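Local coordinates for Aureochrome1-like protein (Ochromonas danica, PDB 6I20) that binds flavin mononucleotide in a PAS-fold (LOV-type) domain and, as in other aureochromes, probably serves as a blue-light sensor, at residues 73-83 / 94-103; 12-20 / 32-40. One frame throughout, in Å; residues are numbered along the deposited sequence.

Contact 1: residues 73-83 / 94-103; sequences LERGEDTTVVL and WNQLFIAALR. With FMN (flavin mononucleotide), chain E.
L83 lies alongside N95, and its CD2 also nears L97 CD2; these side chains and those of V81 and I99 point to the flavin side of two antiparallel strands. L97 lies beside V81, its CB 4.0 Å from V81 CG2, and with CG anti to its backbone N (chi1 174°) both methyls reach the isoalloxazine, CD2 lying 3.5 Å from FMN C4A. I99 CD1 sits 3.6 Å from FMN C9, while its other branch, CG2, meets L73 CD2 at 4.0 Å, the two side chains crossing at about a right angle. N95 ND2 gives a weak, bent bond to FMN O4 (3.1 Å, 128° at the hydrogen), and N85 OD1 accepts from the same nitrogen. This hairpin, 79-86 with 92-103, belongs to the antiparallel PAS sheet, whose flavin-facing side is characteristic of LOV domains. Three reciprocal backbone pairs, T79 with I99, V81 with L97 and L83 with N95, fix the register; L97 N to V81 O is the shortest at 2.8 Å. On the other face V82 CG1 approaches W94 CE3 at 3.8 Å, and helix 121-130 packs on both residues. In the turn before strand 79-86, water 2 joins D78 OD1 to A101 O, and water 1 joins G76 O to R103 NH2, while R103 NH1 bonds to G107 O.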
loop_
_atom_site.group_PDB
_atom_site.type_symbol
_atom_site.label_atom_id
_atom_site.label_comp_id
_atom_site.label_asym_id
_atom_site.label_seq_id
_atom_site.Cartn_x
_atom_site.Cartn_y
_atom_site.Cartn_z
ATOM N N LEU A 73 -9.310 3.047 6.428
ATOM C CA LEU A 73 -8.917 2.102 7.462
ATOM C C LEU A 73 -9.813 2.195 8.711
ATOM O O LEU A 73 -10.179 1.146 9.261
ATOM C CB LEU A 73 -7.441 2.304 7.825
ATOM C CG LEU A 73 -6.420 1.950 6.753
ATOM C CD1 LEU A 73 -5.001 2.417 7.117
ATOM C CD2 LEU A 73 -6.359 0.474 6.462
ATOM N N GLU A 74 -10.156 3.396 9.161
ATOM C CA GLU A 74 -10.990 3.598 10.348
ATOM C C GLU A 74 -12.452 3.159 10.120
ATOM O O GLU A 74 -13.108 2.647 11.045
ATOM C CB GLU A 74 -10.889 5.062 10.862
ATOM C CG GLU A 74 -9.645 5.290 11.752
ATOM C CD GLU A 74 -8.989 6.677 11.716
ATOM O OE1 GLU A 74 -9.638 7.679 11.320
ATOM O OE2 GLU A 74 -7.791 6.774 12.122
ATOM N N ARG A 75 -12.956 3.358 8.896
ATOM C CA ARG A 75 -14.357 3.052 8.522
ATOM C C ARG A 75 -14.590 1.704 7.906
ATOM O O ARG A 75 -15.761 1.334 7.647
ATOM C CB ARG A 75 -14.887 4.091 7.532
ATOM C CG ARG A 75 -14.928 5.458 8.161
ATOM C CD ARG A 75 -15.338 6.566 7.216
ATOM N NE ARG A 75 -15.023 7.871 7.821
ATOM C CZ ARG A 75 -15.444 9.058 7.376
ATOM N NH1 ARG A 75 -15.083 10.158 8.017
ATOM N NH2 ARG A 75 -16.232 9.164 6.306
ATOM N N GLY A 76 -13.526 0.963 7.661
ATOM C CA GLY A 76 -13.600 -0.335 7.024
ATOM C C GLY A 76 -14.069 -0.307 5.576
ATOM O O GLY A 76 -14.860 -1.130 5.161
ATOM N N GLU A 77 -13.568 0.624 4.788
ATOM C CA GLU A 77 -13.933 0.714 3.372
ATOM C C GLU A 77 -12.696 0.564 2.508
ATOM O O GLU A 77 -11.663 1.206 2.827
ATOM C CB GLU A 77 -14.571 2.076 3.097
ATOM C CG GLU A 77 -15.763 2.431 3.978
ATOM C CD GLU A 77 -16.370 3.761 3.610
ATOM O OE1 GLU A 77 -16.034 4.803 4.257
ATOM O OE2 GLU A 77 -17.154 3.787 2.635
ATOM N N ASP A 78 -12.767 -0.267 1.452
ATOM C CA ASP A 78 -11.712 -0.369 0.411
ATOM C C ASP A 78 -11.508 1.019 -0.179
ATOM O O ASP A 78 -12.510 1.746 -0.428
ATOM C CB ASP A 78 -12.099 -1.207 -0.818
ATOM C CG ASP A 78 -12.172 -2.702 -0.582
ATOM O OD1 ASP A 78 -11.898 -3.188 0.518
ATOM O OD2 ASP A 78 -12.494 -3.389 -1.575
ATOM N N THR A 79 -10.293 1.302 -0.621
ATOM C CA THR A 79 -9.973 2.673 -0.936
ATOM C C THR A 79 -8.910 2.769 -2.026
ATOM O O THR A 79 -7.976 1.968 -2.046
ATOM C CB THR A 79 -9.494 3.330 0.375
ATOM O OG1 THR A 79 -10.535 3.190 1.352
ATOM C CG2 THR A 79 -9.209 4.776 0.165
ATOM N N THR A 80 -9.070 3.745 -2.923
ATOM C CA THR A 80 -8.097 4.049 -3.950
ATOM C C THR A 80 -7.683 5.509 -3.755
ATOM O O THR A 80 -8.544 6.402 -3.700
ATOM C CB THR A 80 -8.711 3.940 -5.352
ATOM O OG1 THR A 80 -9.331 2.669 -5.501
ATOM C CG2 THR A 80 -7.662 4.103 -6.433
ATOM N N VAL A 81 -6.384 5.740 -3.712
ATOM C CA VAL A 81 -5.853 7.127 -3.712
ATOM C C VAL A 81 -4.699 7.194 -4.698
ATOM O O VAL A 81 -4.080 6.158 -5.052
ATOM C CB VAL A 81 -5.357 7.657 -2.336
ATOM C CG1 VAL A 81 -6.475 7.705 -1.316
ATOM C CG2 VAL A 81 -4.170 6.864 -1.854
ATOM N N VAL A 82 -4.401 8.395 -5.144
ATOM C CA VAL A 82 -3.175 8.634 -5.898
ATOM C C VAL A 82 -2.380 9.632 -5.061
ATOM O O VAL A 82 -2.901 10.691 -4.704
ATOM C CB VAL A 82 -3.433 9.163 -7.321
ATOM C CG1 VAL A 82 -2.137 9.579 -7.982
ATOM C CG2 VAL A 82 -4.084 8.049 -8.137
ATOM N N LEU A 83 -1.145 9.280 -4.770
ATOM C CA LEU A 83 -0.300 10.173 -3.955
ATOM C C LEU A 83 1.149 10.024 -4.331
ATOM O O LEU A 83 1.584 9.019 -4.872
ATOM C CB LEU A 83 -0.545 9.949 -2.464
ATOM C CG LEU A 83 0.180 8.816 -1.753
ATOM C CD1 LEU A 83 -0.149 8.831 -0.252
ATOM C CD2 LEU A 83 -0.151 7.434 -2.298
ATOM N N TRP A 94 4.479 8.825 -8.625
ATOM C CA TRP A 94 3.050 8.831 -8.285
ATOM C C TRP A 94 2.578 7.395 -8.129
ATOM O O TRP A 94 2.842 6.558 -8.997
ATOM C CB TRP A 94 2.232 9.560 -9.346
ATOM C CG TRP A 94 2.451 11.034 -9.316
ATOM C CD1 TRP A 94 3.351 11.757 -10.051
ATOM C CD2 TRP A 94 1.818 11.952 -8.439
ATOM N NE1 TRP A 94 3.277 13.085 -9.709
ATOM C CE2 TRP A 94 2.348 13.234 -8.720
ATOM C CE3 TRP A 94 0.853 11.826 -7.446
ATOM C CZ2 TRP A 94 1.916 14.366 -8.056
ATOM C CZ3 TRP A 94 0.394 12.936 -6.826
ATOM C CH2 TRP A 94 0.922 14.197 -7.130
ATOM N N ASN A 95 1.875 7.140 -7.039
ATOM C CA ASN A 95 1.423 5.805 -6.655
ATOM C C ASN A 95 -0.103 5.832 -6.642
ATOM O O ASN A 95 -0.717 6.524 -5.839
ATOM C CB ASN A 95 1.974 5.505 -5.252
ATOM C CG ASN A 95 1.593 4.160 -4.681
ATOM O OD1 ASN A 95 0.870 3.382 -5.312
ATOM N ND2 ASN A 95 2.109 3.856 -3.490
ATOM N N GLN A 96 -0.731 5.026 -7.530
ATOM C CA GLN A 96 -2.158 4.710 -7.390
ATOM C C GLN A 96 -2.244 3.523 -6.479
ATOM O O GLN A 96 -1.812 2.396 -6.839
ATOM C CB GLN A 96 -2.812 4.433 -8.746
ATOM C CG GLN A 96 -4.288 4.145 -8.590
ATOM C CD GLN A 96 -4.947 3.904 -9.927
ATOM O OE1 GLN A 96 -4.984 4.783 -10.722
ATOM N NE2 GLN A 96 -5.433 2.698 -10.156
ATOM N N LEU A 97 -2.680 3.791 -5.239
ATOM C CA LEU A 97 -2.642 2.874 -4.134
ATOM C C LEU A 97 -4.041 2.368 -3.830
ATOM O O LEU A 97 -4.948 3.143 -3.647
ATOM C CB LEU A 97 -2.106 3.628 -2.901
ATOM C CG LEU A 97 -2.125 2.892 -1.591
ATOM C CD1 LEU A 97 -1.253 1.638 -1.591
ATOM C CD2 LEU A 97 -1.661 3.833 -0.466
ATOM N N PHE A 98 -4.168 1.045 -3.769
ATOM C CA PHE A 98 -5.422 0.369 -3.379
ATOM C C PHE A 98 -5.202 -0.311 -2.041
ATOM O O PHE A 98 -4.233 -1.065 -1.901
ATOM C CB PHE A 98 -5.702 -0.731 -4.426
ATOM C CG PHE A 98 -6.766 -1.734 -4.029
ATOM C CD1 PHE A 98 -8.036 -1.316 -3.697
ATOM C CD2 PHE A 98 -6.488 -3.079 -4.008
ATOM C CE1 PHE A 98 -9.021 -2.258 -3.377
ATOM C CE2 PHE A 98 -7.467 -3.999 -3.703
ATOM C CZ PHE A 98 -8.711 -3.590 -3.359
ATOM N N ILE A 99 -6.102 -0.073 -1.086
ATOM C CA ILE A 99 -6.010 -0.755 0.207
ATOM C C ILE A 99 -7.349 -1.401 0.499
ATOM O O ILE A 99 -8.409 -0.805 0.320
ATOM C CB ILE A 99 -5.557 0.188 1.357
ATOM C CG1 ILE A 99 -4.220 0.823 1.005
ATOM C CG2 ILE A 99 -5.421 -0.558 2.678
ATOM C CD1 ILE A 99 -3.816 1.961 1.951
ATOM N N ALA A 100 -7.270 -2.661 0.915
ATOM C CA ALA A 100 -8.468 -3.455 1.202
ATOM C C ALA A 100 -8.261 -4.333 2.426
ATOM O O ALA A 100 -7.184 -4.844 2.675
ATOM C CB ALA A 100 -8.813 -4.355 0.031
ATOM N N ALA A 101 -9.348 -4.522 3.163
ATOM C CA ALA A 101 -9.364 -5.485 4.248
ATOM C C ALA A 101 -9.379 -6.916 3.721
ATOM O O ALA A 101 -10.110 -7.227 2.771
ATOM C CB ALA A 101 -10.561 -5.267 5.128
ATOM N N LEU A 102 -8.600 -7.771 4.358
ATOM C CA LEU A 102 -8.635 -9.228 4.185
ATOM C C LEU A 102 -9.304 -9.802 5.414
ATOM O O LEU A 102 -8.817 -9.635 6.534
ATOM C CB LEU A 102 -7.231 -9.764 3.987
ATOM C CG LEU A 102 -6.452 -9.232 2.781
ATOM C CD1 LEU A 102 -5.000 -9.650 2.841
ATOM C CD2 LEU A 102 -7.061 -9.669 1.503
ATOM N N ARG A 103 -10.420 -10.488 5.236
ATOM C CA ARG A 103 -11.290 -10.894 6.307
ATOM C C ARG A 103 -11.303 -12.391 6.515
ATOM O O ARG A 103 -11.076 -13.180 5.556
ATOM C CB ARG A 103 -12.729 -10.435 6.048
ATOM C CG ARG A 103 -12.896 -8.952 5.964
ATOM C CD ARG A 103 -14.313 -8.535 5.647
ATOM N NE ARG A 103 -14.333 -7.091 5.473
ATOM C CZ ARG A 103 -14.491 -6.191 6.444
ATOM N NH1 ARG A 103 -14.735 -6.540 7.698
ATOM N NH2 ARG A 103 -14.427 -4.889 6.150
HETATM N N1 FMN E . 1.066 4.752 2.221
HETATM C C2 FMN E . 1.807 5.163 1.169
HETATM O O2 FMN E . 2.140 6.370 1.118
HETATM N N3 FMN E . 2.221 4.334 0.181
HETATM C C4 FMN E . 1.891 3.007 0.165
HETATM O O4 FMN E . 2.236 2.284 -0.808
HETATM C C4A FMN E . 1.139 2.513 1.269
HETATM N N5 FMN E . 0.796 1.187 1.325
HETATM C C5A FMN E . 0.007 0.785 2.351
HETATM C C6 FMN E . -0.390 -0.568 2.437
HETATM C C7 FMN E . -1.178 -1.024 3.441
HETATM C C7M FMN E . -1.621 -2.504 3.484
HETATM C C8 FMN E . -1.637 -0.133 4.471
HETATM C C8M FMN E . -2.519 -0.619 5.575
HETATM C C9 FMN E . -1.263 1.188 4.413
HETATM C C9A FMN E . -0.480 1.686 3.381
HETATM N N10 FMN E . -0.044 3.035 3.359
HETATM C C10 FMN E . 0.693 3.454 2.290
HETATM C "C1'" FMN E . -0.568 4.014 4.304
HETATM C "C2'" FMN E . 0.229 4.191 5.600
HETATM O "O2'" FMN E . 0.750 2.912 5.992
HETATM C "C3'" FMN E . -0.693 4.713 6.692
HETATM O "O3'" FMN E . -1.844 3.868 6.863
HETATM C "C4'" FMN E . -1.165 6.136 6.497
HETATM O "O4'" FMN E . -0.008 6.963 6.287
HETATM C "C5'" FMN E . -1.912 6.650 7.774
HETATM O "O5'" FMN E . -1.255 6.146 8.985
HETATM P P FMN E . -1.452 7.012 10.330
HETATM O O1P FMN E . -0.633 6.352 11.370
HETATM O O2P FMN E . -1.004 8.379 10.013
HETATM O O3P FMN E . -2.952 6.936 10.583
HETATM O O HOH W 1 -13.851 -3.796 3.625
HETATM O O HOH W 2 -12.011 -5.953 1.265
HETATM O O HOH W 3 -11.632 -2.815 2.885
#

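Contact 2: residues 12-20 / 32-40. With EDO (1,2-ethanediol), chain G.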
loop_
_atom_site.group_PDB
_atom_site.type_symbol
_atom_site.label_atom_id
_atom_site.label_comp_id
_atom_site.label_asym_id
_atom_site.label_seq_id
_atom_site.Cartn_x
_atom_site.Cartn_y
_atom_site.Cartn_z
ATOM N N GLN A 12 1.107 -12.457 -6.199
ATOM C CA GLN A 12 2.481 -12.982 -6.129
ATOM C C GLN A 12 2.878 -13.619 -7.470
ATOM O O GLN A 12 3.899 -13.328 -8.079
ATOM C CB GLN A 12 2.543 -14.038 -5.011
ATOM C CG GLN A 12 3.924 -14.567 -4.650
ATOM C CD GLN A 12 3.867 -15.686 -3.610
ATOM O OE1 GLN A 12 3.027 -16.587 -3.667
ATOM N NE2 GLN A 12 4.752 -15.604 -2.628
ATOM N N THR A 13 2.006 -14.504 -7.954
ATOM C CA THR A 13 2.264 -15.247 -9.187
ATOM C C THR A 13 2.363 -14.303 -10.370
ATOM O O THR A 13 3.184 -14.486 -11.285
ATOM C CB THR A 13 1.128 -16.252 -9.405
ATOM O OG1 THR A 13 1.124 -17.193 -8.318
ATOM C CG2 THR A 13 1.307 -16.977 -10.702
ATOM N N ALA A 14 1.482 -13.303 -10.391
ATOM C CA ALA A 14 1.479 -12.289 -11.435
ATOM C C ALA A 14 2.583 -11.224 -11.300
ATOM O O ALA A 14 2.660 -10.286 -12.083
ATOM C CB ALA A 14 0.106 -11.627 -11.493
ATOM N N GLN A 15 3.439 -11.363 -10.273
ATOM C CA GLN A 15 4.603 -10.453 -10.069
ATOM C C GLN A 15 4.207 -8.978 -9.939
ATOM O O GLN A 15 4.812 -8.080 -10.516
ATOM C CB GLN A 15 5.654 -10.696 -11.165
ATOM C CG GLN A 15 6.188 -12.103 -11.163
ATOM C CD GLN A 15 7.155 -12.318 -12.304
ATOM O OE1 GLN A 15 6.755 -12.669 -13.403
ATOM N NE2 GLN A 15 8.427 -12.077 -12.058
ATOM N N GLN A 16 3.147 -8.758 -9.160
ATOM C CA GLN A 16 2.654 -7.435 -8.873
ATOM C C GLN A 16 3.270 -6.803 -7.642
ATOM O O GLN A 16 4.054 -7.450 -6.926
ATOM C CB GLN A 16 1.124 -7.486 -8.780
ATOM C CG GLN A 16 0.474 -8.003 -10.054
ATOM C CD GLN A 16 0.761 -7.140 -11.270
ATOM O OE1 GLN A 16 0.521 -5.943 -11.258
ATOM N NE2 GLN A 16 1.306 -7.753 -12.323
ATOM N N ASN A 17 2.974 -5.527 -7.421
ATOM C CA ASN A 17 3.586 -4.755 -6.311
ATOM C C ASN A 17 2.559 -4.696 -5.197
ATOM O O ASN A 17 1.514 -4.095 -5.350
ATOM C CB ASN A 17 3.885 -3.297 -6.719
ATOM C CG ASN A 17 4.686 -3.198 -7.975
ATOM O OD1 ASN A 17 5.506 -4.065 -8.271
ATOM N ND2 ASN A 17 4.449 -2.143 -8.737
ATOM N N PHE A 18 2.846 -5.294 -4.051
ATOM C CA PHE A 18 1.910 -5.246 -2.969
ATOM C C PHE A 18 2.612 -5.546 -1.660
ATOM O O PHE A 18 3.708 -6.122 -1.634
ATOM C CB PHE A 18 0.728 -6.224 -3.207
ATOM C CG PHE A 18 1.118 -7.681 -3.148
ATOM C CD1 PHE A 18 1.619 -8.311 -4.289
ATOM C CD2 PHE A 18 1.064 -8.406 -1.948
ATOM C CE1 PHE A 18 2.013 -9.645 -4.250
ATOM C CE2 PHE A 18 1.472 -9.742 -1.916
ATOM C CZ PHE A 18 1.976 -10.339 -3.062
ATOM N N VAL A 19 1.904 -5.175 -0.584
ATOM C CA VAL A 19 2.270 -5.515 0.777
ATOM C C VAL A 19 1.040 -5.968 1.538
ATOM O O VAL A 19 -0.092 -5.673 1.146
ATOM C CB VAL A 19 2.911 -4.333 1.555
ATOM C CG1 VAL A 19 4.182 -3.874 0.871
ATOM C CG2 VAL A 19 1.957 -3.205 1.733
ATOM N N ILE A 20 1.281 -6.708 2.609
ATOM C CA ILE A 20 0.261 -7.123 3.570
ATOM C C ILE A 20 0.666 -6.549 4.930
ATOM O O ILE A 20 1.836 -6.711 5.327
ATOM C CB ILE A 20 0.201 -8.671 3.678
ATOM C CG1 ILE A 20 0.079 -9.297 2.281
ATOM C CG2 ILE A 20 -0.951 -9.072 4.570
ATOM C CD1 ILE A 20 -1.163 -8.863 1.541
ATOM N N TYR A 32 4.405 -8.825 4.950
ATOM C CA TYR A 32 4.790 -9.491 3.718
ATOM C C TYR A 32 4.942 -8.379 2.675
ATOM O O TYR A 32 4.072 -7.483 2.586
ATOM C CB TYR A 32 3.696 -10.489 3.241
ATOM C CG TYR A 32 4.147 -11.284 2.055
ATOM C CD1 TYR A 32 3.971 -10.794 0.763
ATOM C CD2 TYR A 32 4.797 -12.518 2.231
ATOM C CE1 TYR A 32 4.459 -11.505 -0.354
ATOM C CE2 TYR A 32 5.264 -13.238 1.151
ATOM C CZ TYR A 32 5.106 -12.717 -0.129
ATOM O OH TYR A 32 5.589 -13.462 -1.204
ATOM N N ALA A 33 5.996 -8.438 1.865
ATOM C CA ALA A 33 6.175 -7.473 0.763
ATOM C C ALA A 33 6.620 -8.212 -0.457
ATOM O O ALA A 33 7.508 -9.063 -0.389
ATOM C CB ALA A 33 7.209 -6.407 1.119
ATOM N N SER A 34 5.985 -7.915 -1.588
ATOM C CA SER A 34 6.365 -8.589 -2.824
ATOM C C SER A 34 7.647 -8.086 -3.430
ATOM O O SER A 34 8.058 -6.936 -3.193
ATOM C CB SER A 34 5.275 -8.472 -3.887
ATOM O OG SER A 34 5.227 -7.175 -4.442
ATOM N N GLN A 35 8.273 -8.886 -4.270
ATOM C CA GLN A 35 9.439 -8.455 -5.008
ATOM C C GLN A 35 9.206 -7.185 -5.788
ATOM O O GLN A 35 10.067 -6.328 -5.840
ATOM C CB GLN A 35 9.966 -9.579 -5.936
ATOM C CG GLN A 35 11.215 -9.159 -6.710
ATOM C CD GLN A 35 12.382 -8.864 -5.802
ATOM O OE1 GLN A 35 12.814 -9.769 -5.072
ATOM N NE2 GLN A 35 12.876 -7.598 -5.792
ATOM N N GLY A 36 8.034 -7.062 -6.388
ATOM C CA GLY A 36 7.706 -5.881 -7.170
ATOM C C GLY A 36 7.726 -4.626 -6.317
ATOM O O GLY A 36 8.176 -3.577 -6.775
ATOM N N PHE A 37 7.183 -4.717 -5.111
ATOM C CA PHE A 37 7.221 -3.583 -4.170
ATOM C C PHE A 37 8.658 -3.187 -3.854
ATOM O O PHE A 37 9.015 -1.996 -3.827
ATOM C CB PHE A 37 6.488 -3.919 -2.891
ATOM C CG PHE A 37 6.508 -2.835 -1.850
ATOM C CD1 PHE A 37 5.552 -1.829 -1.858
ATOM C CD2 PHE A 37 7.455 -2.839 -0.850
ATOM C CE1 PHE A 37 5.554 -0.831 -0.901
ATOM C CE2 PHE A 37 7.447 -1.832 0.109
ATOM C CZ PHE A 37 6.505 -0.846 0.098
ATOM N N LEU A 38 9.504 -4.168 -3.629
ATOM C CA LEU A 38 10.916 -3.907 -3.321
ATOM C C LEU A 38 11.587 -3.216 -4.488
ATOM O O LEU A 38 12.365 -2.278 -4.303
ATOM C CB LEU A 38 11.640 -5.187 -2.932
ATOM C CG LEU A 38 11.037 -5.995 -1.798
ATOM C CD1 LEU A 38 11.815 -7.282 -1.610
ATOM C CD2 LEU A 38 10.910 -5.205 -0.504
ATOM N N THR A 39 11.349 -3.694 -5.706
ATOM C CA THR A 39 11.963 -3.100 -6.876
ATOM C C THR A 39 11.461 -1.683 -7.126
ATOM O O THR A 39 12.271 -0.785 -7.415
ATOM C CB THR A 39 11.744 -3.969 -8.093
ATOM O OG1 THR A 39 12.334 -5.241 -7.799
ATOM C CG2 THR A 39 12.395 -3.365 -9.335
ATOM N N LEU A 40 10.168 -1.482 -6.958
ATOM C CA LEU A 40 9.550 -0.154 -7.146
ATOM C C LEU A 40 10.149 0.862 -6.183
ATOM O O LEU A 40 10.471 1.970 -6.575
ATOM C CB LEU A 40 8.042 -0.242 -6.912
ATOM C CG LEU A 40 7.273 1.073 -6.803
ATOM C CD1 LEU A 40 7.351 1.808 -8.138
ATOM C CD2 LEU A 40 5.831 0.770 -6.390
HETATM C C1 EDO G . 12.636 -7.275 -9.871
HETATM O O1 EDO G . 13.169 -8.347 -10.662
HETATM C C2 EDO G . 11.386 -6.717 -10.538
HETATM O O2 EDO G . 10.237 -6.810 -9.685
HETATM O O HOH W 4 6.185 -9.108 -7.314
#
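The first hairpin of the PAS fold, strands 18-21 and 30-33, runs here into the N-cap of helix 35-41. S34 is the cap residue, and its hydroxyl is gripped by three bonds. OG lies between the backbone N and the carbonyl carbon (chi1 74°), where it accepts from F37 N in its own helix and from F18 N across the contact (3.1 Å). It also donates to Q16 O at 2.8 Å, on a lone pair in the carbonyl plane. Q16 O accepts a second hydrogen bond, from water 4, which in turn accepts from G36 N. S34 N completes the junction with a nearly straight bond to F18 O (2.9 Å, 173°). The CB of S34 rests over one face of the F18 ring, offset toward the rim. The F18 and Y32 rings are almost parallel (14°) but slid apart, with centroids 5.9 Å away and little overlap; their nearest atoms are F18 CE2 and Y32 CE1. Past that pair, Y32 OH receives a weak bond from Q12 NE2 at the end of helix 6-13. On the opposite face of the strands V19 CG1 stands over the centre of the F37 ring, 3.5 Å from the centroid, a CH-pi contact; V19 also touches the flavin. Because the S34 hydroxyl both donates and accepts, one buried side chain satisfies an amide of the first helical turn, the F18 amide and a carbonyl of the preceding loop, coupling the helix start to the sheet.

How the contacts relate
From the N terminus, the chain leaves helix 6-13, enters strand 18-21 and returns through 30-33 into helix 35-41, so contact 2 closes the first, short loop. Helices 45-48 and 63-75 follow, then strand 79-86 turns back into 92-103, where contact 1 closes a second loop. The two are in series, neither nesting nor crossing, and lie on opposite sides of the chain's centre, about 16 Å apart between their centres. Strand 109-119 runs between the hairpins and bonds to both, making one five-stranded sheet with 30-33 and 79-86 outermost. The contacts touch directly where L102 CD1 packs on I20 CD1, and both supply residues to the flavin pocket.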